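Local coordinates for protein aminoacyltransferase FemA (Staphylococcus aureus, PDB 1LRZ) that adds glycines 2 and 3 of the pentaglycine bridge in Staphylococcus aureus peptidoglycan, using glycyl-tRNA(Gly) as donor, at residues I243-D246 with E247-K250; N293-K296 with I297-G300; K301-Q304 with E305-N309. All blocks are in the same frame, centred on the assembly; numbering follows the deposited sequence.

Contact 1: residues I243-D246 with E247-K250; sequences INFD and EYIK
CD2 of Tyr-248 lies at the edge of the Phe-245 ring, near its plane and 3.9 Å from CD2 of Phe-245, and the two side chains run side by side in the same direction. One face of the Phe-245 ring is covered by the CG2 methyl of Ile-243, which sits 3.6 Å above the ring plane and is displaced toward the rim. The same methyl also approaches Tyr-248, 4.0 Å from its CB, so that one branch of Ile-243 serves both aromatic residues. A chi1 of -64° sets CG1 of Ile-243 beside the backbone N and leaves CG2 anti to it, next to the carbonyl carbon, facing the two aromatic residues. A second pair of flat groups is formed by the amide of Asn-244 and the carboxylate of Glu-247, whose planes are 27° apart. CG of Glu-247 packs 3.4 Å from CG of Asn-244, whereas OD1 of Asn-244 and OE1 of Glu-247 are both acceptors and do not bond; OE1 instead makes a salt bridge with Lys-192.

These residues mark a strand-to-helix junction. Strand 236-244 ends at Asn-244, the N-cap of helix 245-272, which forms the outgoing half of a long antiparallel helical hairpin. The first turn is closed by three backbone bonds, from Tyr-248 N to Asn-244 O, Ile-249 N to Phe-245 O and Lys-250 N to Asp-246 O. The second is short, 2.7 Å between Ile-249 N and Phe-245 O. CG1 of Ile-249 rests 3.1 Å from the same Phe-245 O. Beyond the turn, Phe-245 packs on Leu-303 and Gln-304 of helix 277-307, and Ile-249 touches Lys-301 and Gln-304 of that helix.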
# COMPACT_ATOMS: atom_id res chain seq x y z
N ILE A 243 -2.19 5.43 21.50
CA ILE A 243 -1.65 6.12 22.65
C ILE A 243 -1.90 5.23 23.86
O ILE A 243 -3.02 4.75 24.05
CB ILE A 243 -2.36 7.46 22.91
CG1 ILE A 243 -2.13 8.42 21.74
CG2 ILE A 243 -1.86 8.05 24.23
CD1 ILE A 243 -2.88 9.74 21.87
N ASN A 244 -0.85 4.99 24.64
CA ASN A 244 -0.93 4.23 25.88
C ASN A 244 -0.93 5.36 26.90
O ASN A 244 0.10 6.01 27.10
CB ASN A 244 0.32 3.36 26.05
CG ASN A 244 0.33 2.60 27.37
OD1 ASN A 244 0.68 1.41 27.41
ND2 ASN A 244 -0.05 3.27 28.44
N PHE A 245 -2.07 5.63 27.52
CA PHE A 245 -2.12 6.75 28.44
C PHE A 245 -1.21 6.71 29.66
O PHE A 245 -0.63 7.73 30.01
CB PHE A 245 -3.57 7.05 28.81
CG PHE A 245 -4.36 7.64 27.67
CD1 PHE A 245 -5.38 6.92 27.06
CD2 PHE A 245 -4.01 8.89 27.15
CE1 PHE A 245 -6.04 7.43 25.94
CE2 PHE A 245 -4.67 9.40 26.03
CZ PHE A 245 -5.69 8.67 25.42
N ASP A 246 -1.05 5.55 30.30
CA ASP A 246 -0.15 5.49 31.44
C ASP A 246 1.25 5.93 31.04
O ASP A 246 1.89 6.70 31.74
CB ASP A 246 -0.07 4.08 32.03
CG ASP A 246 -1.27 3.73 32.86
OD1 ASP A 246 -1.86 4.66 33.47
OD2 ASP A 246 -1.63 2.53 32.93
N GLU A 247 1.73 5.43 29.90
CA GLU A 247 3.07 5.79 29.45
C GLU A 247 3.12 7.25 29.00
O GLU A 247 4.10 7.95 29.24
CB GLU A 247 3.51 4.86 28.32
CG GLU A 247 3.42 3.37 28.69
CD GLU A 247 4.00 2.45 27.63
OE1 GLU A 247 3.67 2.63 26.44
OE2 GLU A 247 4.78 1.54 28.00
N TYR A 248 2.06 7.70 28.34
CA TYR A 248 1.97 9.07 27.86
C TYR A 248 2.01 10.05 29.04
O TYR A 248 2.83 10.97 29.08
CB TYR A 248 0.67 9.24 27.07
CG TYR A 248 0.38 10.63 26.56
CD1 TYR A 248 1.29 11.31 25.75
CD2 TYR A 248 -0.85 11.23 26.81
CE1 TYR A 248 0.97 12.55 25.21
CE2 TYR A 248 -1.18 12.46 26.27
CZ TYR A 248 -0.27 13.12 25.47
OH TYR A 248 -0.63 14.33 24.92
N ILE A 249 1.13 9.82 30.00
CA ILE A 249 1.06 10.66 31.19
C ILE A 249 2.37 10.62 31.96
O ILE A 249 2.80 11.63 32.51
CB ILE A 249 -0.12 10.23 32.09
CG1 ILE A 249 -1.44 10.39 31.32
CG2 ILE A 249 -0.14 11.07 33.37
CD1 ILE A 249 -2.66 9.77 32.01
N LYS A 250 3.02 9.45 32.00
CA LYS A 250 4.30 9.34 32.71
C LYS A 250 5.33 10.25 32.06
O LYS A 250 6.04 10.99 32.75
CB LYS A 250 4.82 7.90 32.69
CG LYS A 250 6.25 7.78 33.22
CD LYS A 250 6.77 6.35 33.19
CE LYS A 250 8.12 6.24 33.93
NZ LYS A 250 8.65 4.85 33.96

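Contact 2: residues N293-K296 with I297-G300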
# COMPACT_ATOMS: atom_id res chain seq x y z
N ASN A 293 1.62 21.92 29.37
CA ASN A 293 1.92 20.58 29.84
C ASN A 293 0.79 20.08 30.74
O ASN A 293 0.34 18.94 30.62
CB ASN A 293 3.25 20.57 30.61
CG ASN A 293 3.55 19.23 31.25
OD1 ASN A 293 4.16 18.35 30.65
ND2 ASN A 293 3.11 19.07 32.50
N GLU A 294 0.31 20.96 31.62
CA GLU A 294 -0.77 20.62 32.53
C GLU A 294 -2.05 20.24 31.78
O GLU A 294 -2.71 19.25 32.13
CB GLU A 294 -1.04 21.79 33.47
CG GLU A 294 -2.15 21.52 34.47
CD GLU A 294 -2.28 22.62 35.49
OE1 GLU A 294 -2.49 23.78 35.08
OE2 GLU A 294 -2.16 22.33 36.70
N GLN A 295 -2.40 21.02 30.77
CA GLN A 295 -3.59 20.73 29.98
C GLN A 295 -3.43 19.42 29.24
O GLN A 295 -4.41 18.69 29.06
CB GLN A 295 -3.89 21.87 28.99
CG GLN A 295 -4.44 23.11 29.66
CD GLN A 295 -4.77 24.22 28.67
OE1 GLN A 295 -5.57 24.03 27.74
NE2 GLN A 295 -4.17 25.40 28.88
N LYS A 296 -2.22 19.10 28.80
CA LYS A 296 -2.02 17.83 28.10
C LYS A 296 -2.27 16.68 29.06
O LYS A 296 -2.90 15.68 28.70
CB LYS A 296 -0.59 17.72 27.55
CG LYS A 296 -0.36 18.40 26.21
CD LYS A 296 1.05 18.06 25.76
CE LYS A 296 1.49 18.86 24.56
NZ LYS A 296 2.97 18.71 24.37
N ILE A 297 -1.78 16.81 30.29
CA ILE A 297 -1.97 15.78 31.30
C ILE A 297 -3.46 15.61 31.59
O ILE A 297 -3.97 14.49 31.60
CB ILE A 297 -1.19 16.13 32.60
CG1 ILE A 297 0.32 16.03 32.33
CG2 ILE A 297 -1.59 15.18 33.72
CD1 ILE A 297 1.20 16.43 33.50
N GLU A 298 -4.16 16.72 31.80
CA GLU A 298 -5.59 16.67 32.07
C GLU A 298 -6.33 16.01 30.91
O GLU A 298 -7.23 15.21 31.13
CB GLU A 298 -6.15 18.07 32.31
CG GLU A 298 -5.40 18.85 33.36
CD GLU A 298 -6.04 20.20 33.68
OE1 GLU A 298 -6.46 20.91 32.73
OE2 GLU A 298 -6.12 20.54 34.88
N GLU A 299 -5.97 16.34 29.67
CA GLU A 299 -6.64 15.72 28.52
C GLU A 299 -6.37 14.22 28.51
O GLU A 299 -7.26 13.42 28.22
CB GLU A 299 -6.17 16.32 27.19
CG GLU A 299 -6.90 15.69 25.98
CD GLU A 299 -6.30 16.06 24.61
OE1 GLU A 299 -6.96 15.80 23.58
OE2 GLU A 299 -5.17 16.60 24.57
N GLY A 300 -5.13 13.84 28.81
CA GLY A 300 -4.78 12.43 28.82
C GLY A 300 -5.60 11.65 29.84
O GLY A 300 -6.12 10.56 29.55
O HOH W 1 -2.98 15.13 26.00
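The carbonyl oxygen of Lys-296 is held by two donors: Gly-300 N, at 2.9 Å from Lys-296 O, and a water molecule. The water gives one hydrogen to Lys-296 O over 2.8 Å and the other to OE2 of Glu-299, 3.0 Å away, and so ties a side chain to the backbone one turn earlier. Glu-299 reaches the water with an extended chain whose CG stands anti to the backbone N (chi1 -179°). All this lies within helix 277-307, the returning half of the antiparallel helical hairpin, where regular i to i+4 bonds also link Ile-297 N to Asn-293 O, Glu-298 N to Glu-294 O and Glu-299 N to Gln-295 O.

Ile-297 provides the apolar part. Its CG1 branch, turned beside the backbone N (chi1 -68°), is laid back along the preceding turn, 3.4 Å from Asn-293 O, and its CD1 methyl continues against the Asn-293 side chain. Ile-297 is buried, and Leu-252 and Asn-253 of the partner helix 245-272 pack on it. Lys-296 touches Leu-252 as well, and Glu-299 contacts His-338 and Phe-339 of a nearby loop.

On the exposed side, Glu-294 and Glu-298 are one turn apart. Their carboxylates are almost parallel, with 17° between the planes, yet their OE2 atoms remain 4.7 Å from each other. The like charges may disfavour full ionisation of both groups, although Glu-294 also lies against Arg-256 of the opposing helix. The nearer approach is from an aliphatic carbon to a carboxylate oxygen, CG of Glu-294 being 4.1 Å from OE2 of Glu-298, while CG of Glu-298 comes back to within 3.0 Å of Glu-294 O.

Contact 3: residues K301-Q304 with E305-N309; sequences KRLQ and EEHGN
Gln-304 binds the closing turn through both its backbone and its side chain. Its carbonyl O accepts Gly-308 N at 2.7 Å, with a bent N-H...O angle of 138°, and its CA-H points at Gly-308 O. Farther out, the extended side chain runs alongside that of Asn-309, the amide planes 40° apart, and Asn-309 ND2 donates a weak hydrogen bond to Gln-304 OE1 (2.8 Å).

Glu-305 lies against the turn before it. Besides the bond from Glu-305 N to Lys-301 O, its CG comes within 3.3 Å of Lys-301 O, since the first torsion (chi1 -66°) keeps CG beside the backbone N.

Leu-303 and His-307 point the same way, with CD2 of Leu-303 3.7 Å from NE2 of His-307. The imidazole turns an edge to Leu-303 O, while CG of Glu-306 sits over the centre of one face; Phe-336 meets the histidine ring edge-to-face.

Gly-308, the first residue to leave helical geometry, has a positive phi, which suits glycine. The whole is a glycine-terminated helix C-terminus, from which the chain enters strand 310-320.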
# COMPACT_ATOMS: atom_id res chain seq x y z
N LYS A 301 -5.73 12.21 31.04
CA LYS A 301 -6.50 11.55 32.08
C LYS A 301 -7.97 11.42 31.69
O LYS A 301 -8.59 10.38 31.92
CB LYS A 301 -6.36 12.31 33.40
CG LYS A 301 -4.97 12.15 33.99
CD LYS A 301 -4.80 12.97 35.26
CE LYS A 301 -3.42 12.74 35.87
NZ LYS A 301 -3.19 13.63 37.05
N ARG A 302 -8.52 12.46 31.08
CA ARG A 302 -9.91 12.43 30.67
C ARG A 302 -10.14 11.37 29.58
O ARG A 302 -11.11 10.60 29.65
CB ARG A 302 -10.35 13.80 30.16
CG ARG A 302 -11.81 13.85 29.71
CD ARG A 302 -12.18 15.23 29.18
NE ARG A 302 -11.30 15.60 28.07
CZ ARG A 302 -11.32 15.01 26.87
NH1 ARG A 302 -10.48 15.42 25.93
NH2 ARG A 302 -12.19 14.04 26.61
N LEU A 303 -9.26 11.32 28.58
CA LEU A 303 -9.40 10.34 27.51
C LEU A 303 -9.22 8.92 28.04
O LEU A 303 -9.94 8.00 27.64
CB LEU A 303 -8.39 10.61 26.38
CG LEU A 303 -8.63 11.85 25.52
CD1 LEU A 303 -7.43 12.04 24.60
CD2 LEU A 303 -9.92 11.71 24.71
N GLN A 304 -8.27 8.75 28.95
CA GLN A 304 -8.00 7.45 29.53
C GLN A 304 -9.24 6.92 30.26
O GLN A 304 -9.59 5.75 30.12
CB GLN A 304 -6.83 7.54 30.52
CG GLN A 304 -6.41 6.20 31.12
CD GLN A 304 -5.31 6.33 32.16
OE1 GLN A 304 -4.40 5.50 32.23
NE2 GLN A 304 -5.38 7.38 32.98
N GLU A 305 -9.90 7.78 31.02
CA GLU A 305 -11.09 7.34 31.74
C GLU A 305 -12.24 7.02 30.79
O GLU A 305 -13.00 6.08 31.03
CB GLU A 305 -11.55 8.40 32.74
CG GLU A 305 -10.56 8.63 33.87
CD GLU A 305 -11.20 9.24 35.11
OE1 GLU A 305 -11.91 10.26 34.97
OE2 GLU A 305 -10.99 8.69 36.22
N GLU A 306 -12.38 7.78 29.72
CA GLU A 306 -13.45 7.52 28.78
C GLU A 306 -13.21 6.33 27.85
O GLU A 306 -14.11 5.52 27.62
CB GLU A 306 -13.74 8.76 27.94
CG GLU A 306 -14.54 8.46 26.68
CD GLU A 306 -15.07 9.70 26.01
OE1 GLU A 306 -14.30 10.67 25.83
OE2 GLU A 306 -16.27 9.71 25.65
N HIS A 307 -11.98 6.21 27.34
CA HIS A 307 -11.67 5.15 26.39
C HIS A 307 -10.85 3.97 26.90
O HIS A 307 -10.78 2.94 26.24
CB HIS A 307 -10.94 5.76 25.18
CG HIS A 307 -11.61 6.97 24.62
ND1 HIS A 307 -12.66 6.89 23.72
CD2 HIS A 307 -11.41 8.29 24.85
CE1 HIS A 307 -13.08 8.11 23.43
NE2 HIS A 307 -12.34 8.97 24.10
N GLY A 308 -10.23 4.11 28.07
CA GLY A 308 -9.40 3.03 28.57
C GLY A 308 -7.95 3.44 28.40
O GLY A 308 -7.67 4.52 27.88
N ASN A 309 -7.01 2.59 28.80
CA ASN A 309 -5.61 2.98 28.69
C ASN A 309 -5.02 3.01 27.28
O ASN A 309 -4.01 3.68 27.06
CB ASN A 309 -4.73 2.12 29.59
CG ASN A 309 -3.34 2.69 29.73
OD1 ASN A 309 -2.35 2.04 29.39
ND2 ASN A 309 -3.25 3.91 30.23

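How the contacts relate
Contact 1 comes first along the chain, at the start of helix 245-272; contacts 2 and 3 follow in succession on helix 277-307, which runs back antiparallel to it. Their centres are 10 to 12 Å apart, and all lie near the base of the helical hairpin that projects from the globular part of FemA. Phe-245 CD2 packs 3.6 Å from Gly-300 O, joining contacts 1 and 2. Contacts 1 and 3 meet where both helices join neighbouring antiparallel strands, 236-244 and 310-320, with a probable hydrogen bond from Phe-245 N to Asn-309 O. The hairpin is thus rooted in the larger sheet; a tRNA-binding role for such an arm is plausible, by analogy with seryl-tRNA synthetase.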